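Long-range contacts in 4-hydroxybutyrate CoA-transferase (Porphyromonas gingivalis, PDB 3D3U), which probably transfers coenzyme A between carboxylic acids such as acetate and 4-hydroxybutyrate: residues 33-38 with 135-140; 197-202 with 388-393; 209-214 with 306-311; 258-263 with 302-307. All blocks are in the same frame, centred on the assembly; numbering follows the deposited sequence.

Contact 1 (33-38 with 135-140); sequences AAAAPV and FGVSCD
Ala35 and Ser138 turn their beta carbons toward each other, with Ala35 CB 3.5 Å from Ser138 CB, and this pair marks the closest approach of the two loops. The methyl of Ala35 also lies beside the serine hydroxyl, and Ala33 approaches the same oxygen from another direction, its CB 4.1 Å from Ser138 OG. Two methyl groups thus lie near the hydroxyl, which is hydrogen-bonded to His32 O. Asp140 OD2, 3.1 Å from Ser138 OG, is a second possible acceptor for the same proton, and the choice between them is not settled. The other carboxylate oxygen of Asp140 caps the backbone N of Thr142.

Val137 turns one branch toward the alanines. Its chi1 of -41° places CG2 between the backbone N and the carbonyl carbon, where the methyl points at Ala34 CB (4.0 Å) and grazes Ala35 CB (4.4 Å). The contact is therefore methyl against methyl next to a buried hydroxyl. Val137 and Ser138 are presented by a type II' turn running from Phe135 to Ser138, in which Gly136 takes the positive phi that favours glycine.

Both loops belong to the N-terminal alpha/beta domain. The 33-38 loop leads from strand 27-30 into helix 38-46, with Pro37 at the N-cap position, while the 135-140 loop leads from strand 132-134 into helix 142-148. Pro37 and Phe135 both pack on strand 119-125, the sheet neighbour of strand 27-30.

Contact 2 (197-202 with 388-393); sequences LRIGQN and YVVTEY
Val390 makes the first touch, pressing CG1 into the side of the helix between Asn202 and Ile199. With chi1 at 171° this methyl stands anti to the valine's backbone N, and Val390 CG1 reaches Asn202 CB at 3.5 Å. Val390 CG1 also lies 3.7 Å from Ile199 O and 3.9 Å from Ile199 CG2, the two branched side chains meeting at a slant, so one methyl is wedged against both the helix backbone and two of its side chains.

Thr391 points its own side chain away from the helix, its hydroxyl hydrogen-bonded to Phe357 O. What it offers Ile199 is backbone: Ile199 CG1 lies 4.0 Å from Thr391 C. The isoleucine continues along the chain to Glu392, where Ile199 CG1 comes 3.4 Å from Glu392 N.

At Glu392 the strand has ended. Its side chain comes near that of Arg198 at the beta carbons, Glu392 CB 4.3 Å from Arg198 CB, and from there the two diverge. The charged ends do not pair: Arg198 NH2 and Glu392 OE1 are 6.4 Å apart, and Glu392 OE1 is hydrogen-bonded to Ser359 OG.

The helix and strand axes approach to 7.5 Å and run at 148° to each other; the helix lies on the sheet face, running roughly antiparallel to the strand, as in three-layer alpha/beta folds. Strand 388-391 is hydrogen-bonded to strand 352-356 on one side and forms a hairpin with the edge strand 394-397 on the other. Helix 194-204 spans all three, with Ile199 reaching Ala356 and Asn202 reaching Val395.

Contact 3 (209-214 with 306-311); sequences DGDTLQ and RMVSIN
Gly210 lays its carbonyl oxygen against the arm of Arg306, with Gly210 O 3.6 Å from Arg306 CD. Asp211 follows, its side chain crossing that of Arg306 at about a right angle. Asp211 OD2 lies near the guanidinium plane at its edge, but at 4.5 Å from Arg306 NH2 it is too far for a salt bridge. The carboxylate rests more closely on carbon: Asp211 OD1 is 3.4 Å from Val308 CG1, and it also accepts a hydrogen bond from Lys208 N.

At Thr212 the ladder begins, its N donating to Arg306 O (3.0 Å), while Val308 N returns a weak bond to Thr212 O. Met307, folded back on itself, brings its sulphur out beyond the oxygen of this carbonyl, Met307 SD 3.3 Å from Thr212 O. The strands are parallel, and they adjoin where the strand order of this Rossmann-like sheet changes direction: the chain builds 235-237, 266-268 and 287-289 on one side of 212-215, then returns to place 307-311 on the other.

Leu213 projects from the opposite face to Thr212 and Met307, meeting Val308 through CD2 and CG2 (4.2 Å). Gln214 N donates almost straight to Val308 O, at 172°, and Gln214 O accepts from Ile310 N at a doubtfully short distance. The glutamine's chain, kinked at its middle bond, brings Gln214 OE1 to 3.3 Å from Ser309 CB, on the face where helix 338-345 supplies Phe341 as a further neighbour.

Contact 4 (258-263 with 302-307); sequences KKTLHP and GKNDRM
The irregular loop 258-263 comes closest to the segment following helix 298-303 at Leu261 and Asn304, whose CA atoms are 5.4 Å apart. Leu261 lies over the flat of the Asn304 amide: its CB is almost equally far from Asn304 OD1 (3.6 Å) and Asn304 ND2 (3.7 Å), and the two side chains cross at about a right angle. Further out, the leucine reaches Lys303. Its CG is anti to the backbone N (chi1 -176°), which extends the isobutyl group so that Leu261 CD2 rests 3.8 Å from Lys303 CB.

Thr260 provides the polar part. At chi1 63° its hydroxyl turns toward segment 302-307 and accepts a weak, long hydrogen bond from Asp305 N, with Thr260 OG1 3.4 Å from that nitrogen. Thr260 OG1 also lies 2.8 Å from Lys303 O. The methyl meets the side chain of the same aspartate, Thr260 CG2 standing 3.9 Å from Asp305 CG beside the carboxylate.

Lys259 bends its chain past the other side of the asparagine, with Lys259 NZ 4.1 Å from Asn304 ND2. The ammonium group itself is hydrogen-bonded to Ile236 O.

The contact lies against the mixed sheet on the side bearing Thr212 and Met307. Lys259 and Asn304 both rest on Thr212 of strand 212-215 and on His237 at the end of strand 235-237. Leu261 adds Val300 of helix 298-303, just before the chain turns into strand 307-311, while the 258-263 loop runs on toward strand 266-268.

From the N terminus, contact 1 closes first, drawing the loop after strand 27-30 of the parallel sheet to the loop that precedes helix 142-148, and it is complete before the other three open. Contact 2 then opens at helix 194-204 and closes only at strand 388-391, so its long loop encloses contacts 3 and 4. Within it, contact 3 starts at strand 212-215 and contact 4 at loop 258-263, and both end on the consecutive residues 302-311, sharing Arg306 and Met307. These two touch, Thr212 CG2 lying 3.4 Å from Asp305 O. Contacts 2 and 3 bear on one mixed sheet about 16 Å apart between centres, whereas contact 1 lies about 25 Å from contact 3.

Contact 1 (33-38 with 135-140)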
loop_
_atom_site.group_PDB
_atom_site.type_symbol
_atom_site.label_atom_id
_atom_site.label_comp_id
_atom_site.label_asym_id
_atom_site.label_seq_id
_atom_site.Cartn_x
_atom_site.Cartn_y
_atom_site.Cartn_z
ATOM N N ALA A 33 6.561 6.362 0.742
ATOM C CA ALA A 33 6.375 5.452 1.889
ATOM C C ALA A 33 7.734 5.443 2.564
ATOM O O ALA A 33 8.193 6.516 2.991
ATOM C CB ALA A 33 5.896 4.040 1.473
ATOM N N ALA A 34 8.403 4.286 2.656
ATOM C CA ALA A 34 9.647 4.196 3.429
ATOM C C ALA A 34 10.796 4.393 2.494
ATOM O O ALA A 34 11.928 4.326 2.977
ATOM C CB ALA A 34 9.778 2.879 4.156
ATOM N N ALA A 35 10.513 4.723 1.217
ATOM C CA ALA A 35 11.523 4.935 0.223
ATOM C C ALA A 35 11.542 6.359 -0.165
ATOM O O ALA A 35 12.119 6.684 -1.207
ATOM C CB ALA A 35 11.269 4.118 -1.009
ATOM N N ALA A 36 10.888 7.191 0.641
ATOM C CA ALA A 36 10.747 8.642 0.476
ATOM C C ALA A 36 12.143 9.303 0.631
ATOM O O ALA A 36 12.895 8.919 1.531
ATOM C CB ALA A 36 9.805 9.147 1.547
ATOM N N PRO A 37 12.525 10.229 -0.251
ATOM C CA PRO A 37 13.875 10.670 -0.322
ATOM C C PRO A 37 14.030 11.963 0.465
ATOM O O PRO A 37 14.101 13.100 -0.028
ATOM C CB PRO A 37 14.089 10.846 -1.827
ATOM C CG PRO A 37 12.765 10.884 -2.402
ATOM C CD PRO A 37 11.724 10.854 -1.318
ATOM N N VAL A 38 14.130 11.726 1.744
ATOM C CA VAL A 38 14.167 12.748 2.720
ATOM C C VAL A 38 15.465 13.539 2.606
ATOM O O VAL A 38 15.438 14.748 2.854
ATOM C CB VAL A 38 13.884 12.116 4.092
ATOM C CG1 VAL A 38 14.529 10.764 4.157
ATOM C CG2 VAL A 38 14.364 13.018 5.220
ATOM N N PHE A 135 14.407 -0.849 -6.648
ATOM C CA PHE A 135 13.582 0.114 -5.973
ATOM C C PHE A 135 13.422 -0.235 -4.512
ATOM O O PHE A 135 12.897 0.573 -3.766
ATOM C CB PHE A 135 12.268 0.312 -6.703
ATOM C CG PHE A 135 12.425 1.167 -7.921
ATOM C CD1 PHE A 135 12.396 0.616 -9.197
ATOM C CD2 PHE A 135 12.699 2.518 -7.804
ATOM C CE1 PHE A 135 12.646 1.416 -10.306
ATOM C CE2 PHE A 135 12.913 3.296 -8.899
ATOM C CZ PHE A 135 12.903 2.749 -10.144
ATOM N N GLY A 136 13.872 -1.422 -4.104
ATOM C CA GLY A 136 13.746 -1.879 -2.711
ATOM C C GLY A 136 12.310 -2.060 -2.255
ATOM O O GLY A 136 11.516 -2.855 -2.839
ATOM N N VAL A 137 11.960 -1.292 -1.226
ATOM C CA VAL A 137 10.642 -1.386 -0.527
ATOM C C VAL A 137 9.441 -0.593 -1.164
ATOM O O VAL A 137 8.343 -0.491 -0.605
ATOM C CB VAL A 137 10.791 -1.135 1.001
ATOM C CG1 VAL A 137 12.066 -1.823 1.557
ATOM C CG2 VAL A 137 10.834 0.336 1.292
ATOM N N SER A 138 9.664 -0.070 -2.364
ATOM C CA SER A 138 8.633 0.747 -3.070
ATOM C C SER A 138 8.630 0.619 -4.609
ATOM O O SER A 138 9.526 1.120 -5.295
ATOM C CB SER A 138 8.844 2.200 -2.711
ATOM O OG SER A 138 7.816 2.551 -1.863
ATOM N N CYS A 139 7.675 -0.094 -5.161
ATOM C CA CYS A 139 7.658 -0.138 -6.596
ATOM C C CYS A 139 6.546 0.843 -7.004
ATOM O O CYS A 139 6.785 1.854 -7.705
ATOM C CB CYS A 139 7.311 -1.531 -6.982
ATOM S SG CYS A 139 7.702 -1.741 -8.676
ATOM N N ASP A 140 5.353 0.542 -6.438
ATOM C CA ASP A 140 4.092 1.234 -6.605
ATOM C C ASP A 140 4.012 2.232 -7.717
ATOM O O ASP A 140 3.851 1.807 -8.868
ATOM C CB ASP A 140 3.682 1.833 -5.293
ATOM C CG ASP A 140 4.781 2.548 -4.670
ATOM O OD1 ASP A 140 5.141 3.658 -5.174
ATOM O OD2 ASP A 140 5.374 2.045 -3.684
#

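Contact 2 (197-202 with 388-393)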
loop_
_atom_site.group_PDB
_atom_site.type_symbol
_atom_site.label_atom_id
_atom_site.label_comp_id
_atom_site.label_asym_id
_atom_site.label_seq_id
_atom_site.Cartn_x
_atom_site.Cartn_y
_atom_site.Cartn_z
ATOM N N LEU A 197 -8.805 -8.673 17.693
ATOM C CA LEU A 197 -8.578 -10.080 17.648
ATOM C C LEU A 197 -9.836 -10.849 17.345
ATOM O O LEU A 197 -9.803 -11.709 16.494
ATOM C CB LEU A 197 -7.974 -10.501 18.984
ATOM C CG LEU A 197 -6.545 -11.030 18.763
ATOM C CD1 LEU A 197 -5.764 -10.409 17.530
ATOM C CD2 LEU A 197 -5.726 -10.924 20.040
ATOM N N ARG A 198 -10.942 -10.579 18.034
ATOM C CA ARG A 198 -12.174 -11.304 17.689
ATOM C C ARG A 198 -12.483 -11.031 16.228
ATOM O O ARG A 198 -12.908 -11.952 15.528
ATOM C CB ARG A 198 -13.366 -10.980 18.598
ATOM C CG ARG A 198 -13.407 -11.851 19.859
ATOM C CD ARG A 198 -13.624 -11.020 21.151
ATOM N NE ARG A 198 -15.042 -10.611 21.357
ATOM C CZ ARG A 198 -15.519 -9.616 22.160
ATOM N NH1 ARG A 198 -14.690 -8.838 22.882
ATOM N NH2 ARG A 198 -16.845 -9.402 22.200
ATOM N N ILE A 199 -12.223 -9.802 15.736
ATOM C CA ILE A 199 -12.498 -9.512 14.321
ATOM C C ILE A 199 -11.714 -10.519 13.494
ATOM O O ILE A 199 -12.299 -11.321 12.761
ATOM C CB ILE A 199 -12.254 -7.977 13.924
ATOM C CG1 ILE A 199 -12.993 -7.025 14.871
ATOM C CG2 ILE A 199 -12.715 -7.629 12.504
ATOM C CD1 ILE A 199 -12.761 -5.601 14.495
ATOM N N GLY A 200 -10.394 -10.496 13.671
ATOM C CA GLY A 200 -9.485 -11.492 13.136
ATOM C C GLY A 200 -10.069 -12.874 13.168
ATOM O O GLY A 200 -10.060 -13.561 12.183
ATOM N N GLN A 201 -10.627 -13.284 14.284
ATOM C CA GLN A 201 -11.108 -14.638 14.357
ATOM C C GLN A 201 -12.273 -14.909 13.468
ATOM O O GLN A 201 -12.349 -15.956 12.823
ATOM C CB GLN A 201 -11.559 -14.984 15.727
ATOM C CG GLN A 201 -11.678 -16.462 15.880
ATOM C CD GLN A 201 -10.260 -17.063 16.058
ATOM O OE1 GLN A 201 -9.280 -16.284 16.279
ATOM N NE2 GLN A 201 -10.140 -18.416 16.004
ATOM N N ASN A 202 -13.222 -14.006 13.448
ATOM C CA ASN A 202 -14.328 -14.218 12.515
ATOM C C ASN A 202 -13.930 -14.278 11.029
ATOM O O ASN A 202 -14.641 -14.905 10.258
ATOM C CB ASN A 202 -15.390 -13.135 12.643
ATOM C CG ASN A 202 -16.128 -13.170 13.957
ATOM O OD1 ASN A 202 -15.701 -12.611 14.947
ATOM N ND2 ASN A 202 -17.315 -13.751 13.922
ATOM N N TYR A 388 -18.770 -10.226 2.178
ATOM C CA TYR A 388 -18.889 -10.319 3.627
ATOM C C TYR A 388 -18.493 -9.061 4.409
ATOM O O TYR A 388 -17.733 -8.235 3.929
ATOM C CB TYR A 388 -18.030 -11.437 4.174
ATOM C CG TYR A 388 -18.392 -12.698 3.593
ATOM C CD1 TYR A 388 -17.633 -13.253 2.620
ATOM C CD2 TYR A 388 -19.507 -13.346 4.030
ATOM C CE1 TYR A 388 -17.966 -14.421 2.075
ATOM C CE2 TYR A 388 -19.898 -14.566 3.483
ATOM C CZ TYR A 388 -19.120 -15.098 2.495
ATOM O OH TYR A 388 -19.510 -16.306 1.930
ATOM N N VAL A 389 -19.013 -8.963 5.637
ATOM C CA VAL A 389 -18.718 -7.882 6.553
ATOM C C VAL A 389 -18.592 -8.509 7.918
ATOM O O VAL A 389 -19.461 -9.311 8.324
ATOM C CB VAL A 389 -19.881 -6.865 6.601
ATOM C CG1 VAL A 389 -19.524 -5.683 7.392
ATOM C CG2 VAL A 389 -20.210 -6.436 5.243
ATOM N N VAL A 390 -17.544 -8.122 8.649
ATOM C CA VAL A 390 -17.174 -8.790 9.889
ATOM C C VAL A 390 -16.941 -7.747 10.933
ATOM O O VAL A 390 -16.245 -6.780 10.660
ATOM C CB VAL A 390 -15.844 -9.539 9.690
ATOM C CG1 VAL A 390 -15.323 -10.058 11.022
ATOM C CG2 VAL A 390 -15.961 -10.651 8.673
ATOM N N THR A 391 -17.444 -7.971 12.132
ATOM C CA THR A 391 -17.193 -7.100 13.286
ATOM C C THR A 391 -16.865 -7.983 14.452
ATOM O O THR A 391 -17.155 -9.199 14.441
ATOM C CB THR A 391 -18.496 -6.381 13.587
ATOM O OG1 THR A 391 -18.533 -5.175 12.827
ATOM C CG2 THR A 391 -18.593 -5.891 15.001
ATOM N N GLU A 392 -16.309 -7.431 15.506
ATOM C CA GLU A 392 -16.257 -8.268 16.702
ATOM C C GLU A 392 -17.546 -9.058 16.971
ATOM O O GLU A 392 -17.499 -10.020 17.672
ATOM C CB GLU A 392 -15.886 -7.502 17.960
ATOM C CG GLU A 392 -16.952 -6.582 18.474
ATOM C CD GLU A 392 -16.841 -5.146 17.921
ATOM O OE1 GLU A 392 -17.353 -4.153 18.662
ATOM O OE2 GLU A 392 -16.243 -5.024 16.774
ATOM N N TYR A 393 -18.703 -8.698 16.426
ATOM C CA TYR A 393 -19.886 -9.448 16.830
ATOM C C TYR A 393 -20.232 -10.439 15.793
ATOM O O TYR A 393 -21.252 -11.132 15.957
ATOM C CB TYR A 393 -21.123 -8.587 17.122
ATOM C CG TYR A 393 -20.887 -7.755 18.305
ATOM C CD1 TYR A 393 -21.023 -8.294 19.602
ATOM C CD2 TYR A 393 -20.432 -6.452 18.166
ATOM C CE1 TYR A 393 -20.784 -7.550 20.739
ATOM C CE2 TYR A 393 -20.138 -5.696 19.302
ATOM C CZ TYR A 393 -20.321 -6.259 20.581
ATOM O OH TYR A 393 -20.084 -5.462 21.691
#

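Contact 3 (209-214 with 306-311)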
loop_
_atom_site.group_PDB
_atom_site.type_symbol
_atom_site.label_atom_id
_atom_site.label_comp_id
_atom_site.label_asym_id
_atom_site.label_seq_id
_atom_site.Cartn_x
_atom_site.Cartn_y
_atom_site.Cartn_z
ATOM N N ASP A 209 -7.554 -23.053 3.807
ATOM C CA ASP A 209 -6.182 -23.424 3.419
ATOM C C ASP A 209 -6.072 -23.213 1.911
ATOM O O ASP A 209 -6.956 -23.639 1.185
ATOM C CB ASP A 209 -5.864 -24.885 3.716
ATOM C CG ASP A 209 -6.168 -25.256 5.111
ATOM O OD1 ASP A 209 -6.935 -24.529 5.763
ATOM O OD2 ASP A 209 -5.752 -26.284 5.672
ATOM N N GLY A 210 -5.031 -22.551 1.444
ATOM C CA GLY A 210 -4.742 -22.438 0.019
ATOM C C GLY A 210 -5.058 -21.129 -0.678
ATOM O O GLY A 210 -4.951 -21.065 -1.915
ATOM N N ASP A 211 -5.427 -20.099 0.087
ATOM C CA ASP A 211 -6.073 -18.899 -0.448
ATOM C C ASP A 211 -5.066 -17.799 -0.632
ATOM O O ASP A 211 -4.263 -17.602 0.272
ATOM C CB ASP A 211 -7.052 -18.346 0.571
ATOM C CG ASP A 211 -8.277 -19.124 0.666
ATOM O OD1 ASP A 211 -9.228 -18.667 1.345
ATOM O OD2 ASP A 211 -8.382 -20.257 0.111
ATOM N N THR A 212 -5.070 -17.024 -1.694
ATOM C CA THR A 212 -3.945 -16.171 -1.764
ATOM C C THR A 212 -4.497 -14.836 -1.271
ATOM O O THR A 212 -5.313 -14.201 -1.920
ATOM C CB THR A 212 -3.322 -16.183 -3.135
ATOM O OG1 THR A 212 -4.014 -15.248 -3.918
ATOM C CG2 THR A 212 -3.567 -17.543 -3.944
ATOM N N LEU A 213 -4.128 -14.429 -0.073
ATOM C CA LEU A 213 -4.714 -13.209 0.528
ATOM C C LEU A 213 -4.268 -11.875 0.123
ATOM O O LEU A 213 -3.107 -11.684 -0.154
ATOM C CB LEU A 213 -4.405 -13.138 2.015
ATOM C CG LEU A 213 -4.659 -14.368 2.859
ATOM C CD1 LEU A 213 -3.979 -14.210 4.208
ATOM C CD2 LEU A 213 -6.115 -14.813 2.941
ATOM N N GLN A 214 -5.165 -10.912 0.295
ATOM C CA GLN A 214 -4.771 -9.488 0.384
ATOM C C GLN A 214 -5.265 -8.742 1.584
ATOM O O GLN A 214 -6.467 -8.487 1.708
ATOM C CB GLN A 214 -5.204 -8.693 -0.867
ATOM C CG GLN A 214 -4.732 -7.257 -0.818
ATOM C CD GLN A 214 -5.737 -6.334 -0.191
ATOM O OE1 GLN A 214 -6.791 -6.134 -0.725
ATOM N NE2 GLN A 214 -5.432 -5.821 0.962
ATOM N N ARG A 306 -8.944 -18.150 -5.597
ATOM C CA ARG A 306 -9.211 -18.130 -4.169
ATOM C C ARG A 306 -8.616 -16.827 -3.689
ATOM O O ARG A 306 -7.856 -16.805 -2.745
ATOM C CB ARG A 306 -8.508 -19.325 -3.435
ATOM C CG ARG A 306 -8.895 -20.623 -4.028
ATOM C CD ARG A 306 -7.828 -21.698 -4.056
ATOM N NE ARG A 306 -8.508 -22.839 -4.661
ATOM C CZ ARG A 306 -9.308 -23.710 -3.986
ATOM N NH1 ARG A 306 -9.911 -24.699 -4.657
ATOM N NH2 ARG A 306 -9.481 -23.638 -2.641
ATOM N N MET A 307 -8.865 -15.740 -4.378
ATOM C CA MET A 307 -8.194 -14.543 -3.915
ATOM C C MET A 307 -9.104 -13.978 -2.900
ATOM O O MET A 307 -10.260 -13.712 -3.237
ATOM C CB MET A 307 -8.051 -13.533 -5.013
ATOM C CG MET A 307 -7.683 -12.177 -4.513
ATOM S SD MET A 307 -5.916 -11.889 -4.227
ATOM C CE MET A 307 -5.207 -12.024 -5.868
ATOM N N VAL A 308 -8.615 -13.777 -1.673
ATOM C CA VAL A 308 -9.453 -13.092 -0.670
ATOM C C VAL A 308 -8.937 -11.757 -0.069
ATOM O O VAL A 308 -7.977 -11.771 0.731
ATOM C CB VAL A 308 -10.035 -14.084 0.430
ATOM C CG1 VAL A 308 -9.467 -15.492 0.286
ATOM C CG2 VAL A 308 -9.986 -13.429 1.899
ATOM N N SER A 309 -9.587 -10.629 -0.410
ATOM C CA SER A 309 -9.038 -9.310 -0.015
ATOM C C SER A 309 -9.706 -8.936 1.245
ATOM O O SER A 309 -10.932 -9.115 1.347
ATOM C CB SER A 309 -9.292 -8.199 -1.056
ATOM O OG SER A 309 -10.536 -8.443 -1.662
ATOM N N ILE A 310 -8.921 -8.437 2.213
ATOM C CA ILE A 310 -9.528 -7.881 3.426
ATOM C C ILE A 310 -9.190 -6.425 3.748
ATOM O O ILE A 310 -8.014 -6.124 4.131
ATOM C CB ILE A 310 -9.170 -8.665 4.618
ATOM C CG1 ILE A 310 -9.272 -10.144 4.335
ATOM C CG2 ILE A 310 -9.967 -8.050 5.881
ATOM C CD1 ILE A 310 -8.551 -10.962 5.362
ATOM N N ASN A 311 -10.218 -5.572 3.674
ATOM C CA ASN A 311 -10.045 -4.131 3.803
ATOM C C ASN A 311 -10.880 -3.642 4.919
ATOM O O ASN A 311 -11.761 -4.336 5.419
ATOM C CB ASN A 311 -10.481 -3.409 2.551
ATOM C CG ASN A 311 -9.960 -4.082 1.319
ATOM O OD1 ASN A 311 -8.713 -4.231 1.141
ATOM N ND2 ASN A 311 -10.919 -4.616 0.483
#

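Contact 4 (258-263 with 302-307)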
loop_
_atom_site.group_PDB
_atom_site.type_symbol
_atom_site.label_atom_id
_atom_site.label_comp_id
_atom_site.label_asym_id
_atom_site.label_seq_id
_atom_site.Cartn_x
_atom_site.Cartn_y
_atom_site.Cartn_z
ATOM N N LYS A 258 0.036 -22.894 -3.712
ATOM C CA LYS A 258 -1.248 -22.991 -4.453
ATOM C C LYS A 258 -1.500 -21.790 -5.312
ATOM O O LYS A 258 -2.254 -21.852 -6.268
ATOM C CB LYS A 258 -2.391 -23.129 -3.461
ATOM C CG LYS A 258 -2.714 -24.616 -3.256
ATOM C CD LYS A 258 -2.784 -25.016 -1.813
ATOM C CE LYS A 258 -3.498 -26.385 -1.651
ATOM N NZ LYS A 258 -4.212 -26.448 -0.267
ATOM N N LYS A 259 -0.839 -20.683 -5.002
ATOM C CA LYS A 259 -0.840 -19.538 -5.913
ATOM C C LYS A 259 -0.981 -19.991 -7.399
ATOM O O LYS A 259 -0.254 -20.858 -7.844
ATOM C CB LYS A 259 0.416 -18.705 -5.672
ATOM C CG LYS A 259 0.473 -18.142 -4.284
ATOM C CD LYS A 259 1.379 -16.979 -4.174
ATOM C CE LYS A 259 1.240 -15.915 -5.325
ATOM N NZ LYS A 259 0.768 -14.610 -4.880
ATOM N N THR A 260 -1.927 -19.464 -8.169
ATOM C CA THR A 260 -1.832 -19.755 -9.594
ATOM C C THR A 260 -1.188 -18.617 -10.338
ATOM O O THR A 260 -1.181 -18.654 -11.578
ATOM C CB THR A 260 -3.139 -19.961 -10.210
ATOM O OG1 THR A 260 -3.867 -18.745 -10.099
ATOM C CG2 THR A 260 -3.924 -20.931 -9.413
ATOM N N LEU A 261 -0.663 -17.618 -9.605
ATOM C CA LEU A 261 0.040 -16.501 -10.226
ATOM C C LEU A 261 1.214 -16.155 -9.373
ATOM O O LEU A 261 1.041 -15.878 -8.181
ATOM C CB LEU A 261 -0.853 -15.270 -10.338
ATOM C CG LEU A 261 -0.293 -14.034 -11.042
ATOM C CD1 LEU A 261 0.163 -14.602 -12.370
ATOM C CD2 LEU A 261 -1.314 -12.859 -11.244
ATOM N N HIS A 262 2.411 -16.137 -9.966
ATOM C CA HIS A 262 3.680 -16.023 -9.211
ATOM C C HIS A 262 3.772 -17.057 -8.070
ATOM O O HIS A 262 3.881 -16.725 -6.858
ATOM C CB HIS A 262 3.873 -14.601 -8.721
ATOM C CG HIS A 262 3.765 -13.582 -9.804
ATOM N ND1 HIS A 262 4.650 -13.529 -10.866
ATOM C CD2 HIS A 262 2.877 -12.573 -10.001
ATOM C CE1 HIS A 262 4.295 -12.546 -11.680
ATOM N NE2 HIS A 262 3.229 -11.941 -11.174
ATOM N N PRO A 263 3.688 -18.332 -8.464
ATOM C CA PRO A 263 3.637 -19.429 -7.490
ATOM C C PRO A 263 4.896 -19.428 -6.659
ATOM O O PRO A 263 5.978 -19.142 -7.164
ATOM C CB PRO A 263 3.561 -20.652 -8.360
ATOM C CG PRO A 263 4.129 -20.224 -9.608
ATOM C CD PRO A 263 3.656 -18.822 -9.847
ATOM N N GLY A 302 -7.326 -10.720 -10.545
ATOM C CA GLY A 302 -8.210 -11.782 -10.887
ATOM C C GLY A 302 -7.537 -13.125 -11.183
ATOM O O GLY A 302 -8.164 -14.157 -10.859
ATOM N N LYS A 303 -6.353 -13.122 -11.851
ATOM C CA LYS A 303 -5.686 -14.343 -12.261
ATOM C C LYS A 303 -5.325 -15.216 -11.006
ATOM O O LYS A 303 -5.070 -16.415 -11.093
ATOM C CB LYS A 303 -4.423 -14.062 -13.035
ATOM C CG LYS A 303 -4.422 -12.879 -13.922
ATOM C CD LYS A 303 -4.866 -13.187 -15.329
ATOM C CE LYS A 303 -3.959 -12.450 -16.370
ATOM N NZ LYS A 303 -2.974 -13.362 -17.122
ATOM N N ASN A 304 -5.293 -14.632 -9.823
ATOM C CA ASN A 304 -5.018 -15.408 -8.627
ATOM C C ASN A 304 -6.236 -16.132 -8.027
ATOM O O ASN A 304 -7.164 -15.488 -7.539
ATOM C CB ASN A 304 -4.430 -14.465 -7.621
ATOM C CG ASN A 304 -2.989 -14.674 -7.419
ATOM O OD1 ASN A 304 -2.451 -15.853 -7.214
ATOM N ND2 ASN A 304 -2.310 -13.542 -7.352
ATOM N N ASP A 305 -6.240 -17.458 -8.004
ATOM C CA ASP A 305 -7.436 -18.112 -7.446
ATOM C C ASP A 305 -7.666 -18.065 -5.957
ATOM O O ASP A 305 -6.685 -17.968 -5.116
ATOM C CB ASP A 305 -7.504 -19.527 -7.885
ATOM C CG ASP A 305 -7.634 -19.603 -9.328
ATOM O OD1 ASP A 305 -7.968 -20.631 -9.883
ATOM O OD2 ASP A 305 -7.414 -18.598 -10.006
ATOM N N ARG A 306 -8.944 -18.150 -5.597
ATOM C CA ARG A 306 -9.211 -18.130 -4.169
ATOM C C ARG A 306 -8.616 -16.827 -3.689
ATOM O O ARG A 306 -7.856 -16.805 -2.745
ATOM C CB ARG A 306 -8.508 -19.325 -3.435
ATOM C CG ARG A 306 -8.895 -20.623 -4.028
ATOM C CD ARG A 306 -7.828 -21.698 -4.056
ATOM N NE ARG A 306 -8.508 -22.839 -4.661
ATOM C CZ ARG A 306 -9.308 -23.710 -3.986
ATOM N NH1 ARG A 306 -9.911 -24.699 -4.657
ATOM N NH2 ARG A 306 -9.481 -23.638 -2.641
ATOM N N MET A 307 -8.865 -15.740 -4.378
ATOM C CA MET A 307 -8.194 -14.543 -3.915
ATOM C C MET A 307 -9.104 -13.978 -2.900
ATOM O O MET A 307 -10.260 -13.712 -3.237
ATOM C CB MET A 307 -8.051 -13.533 -5.013
ATOM C CG MET A 307 -7.683 -12.177 -4.513
ATOM S SD MET A 307 -5.916 -11.889 -4.227
ATOM C CE MET A 307 -5.207 -12.024 -5.868
#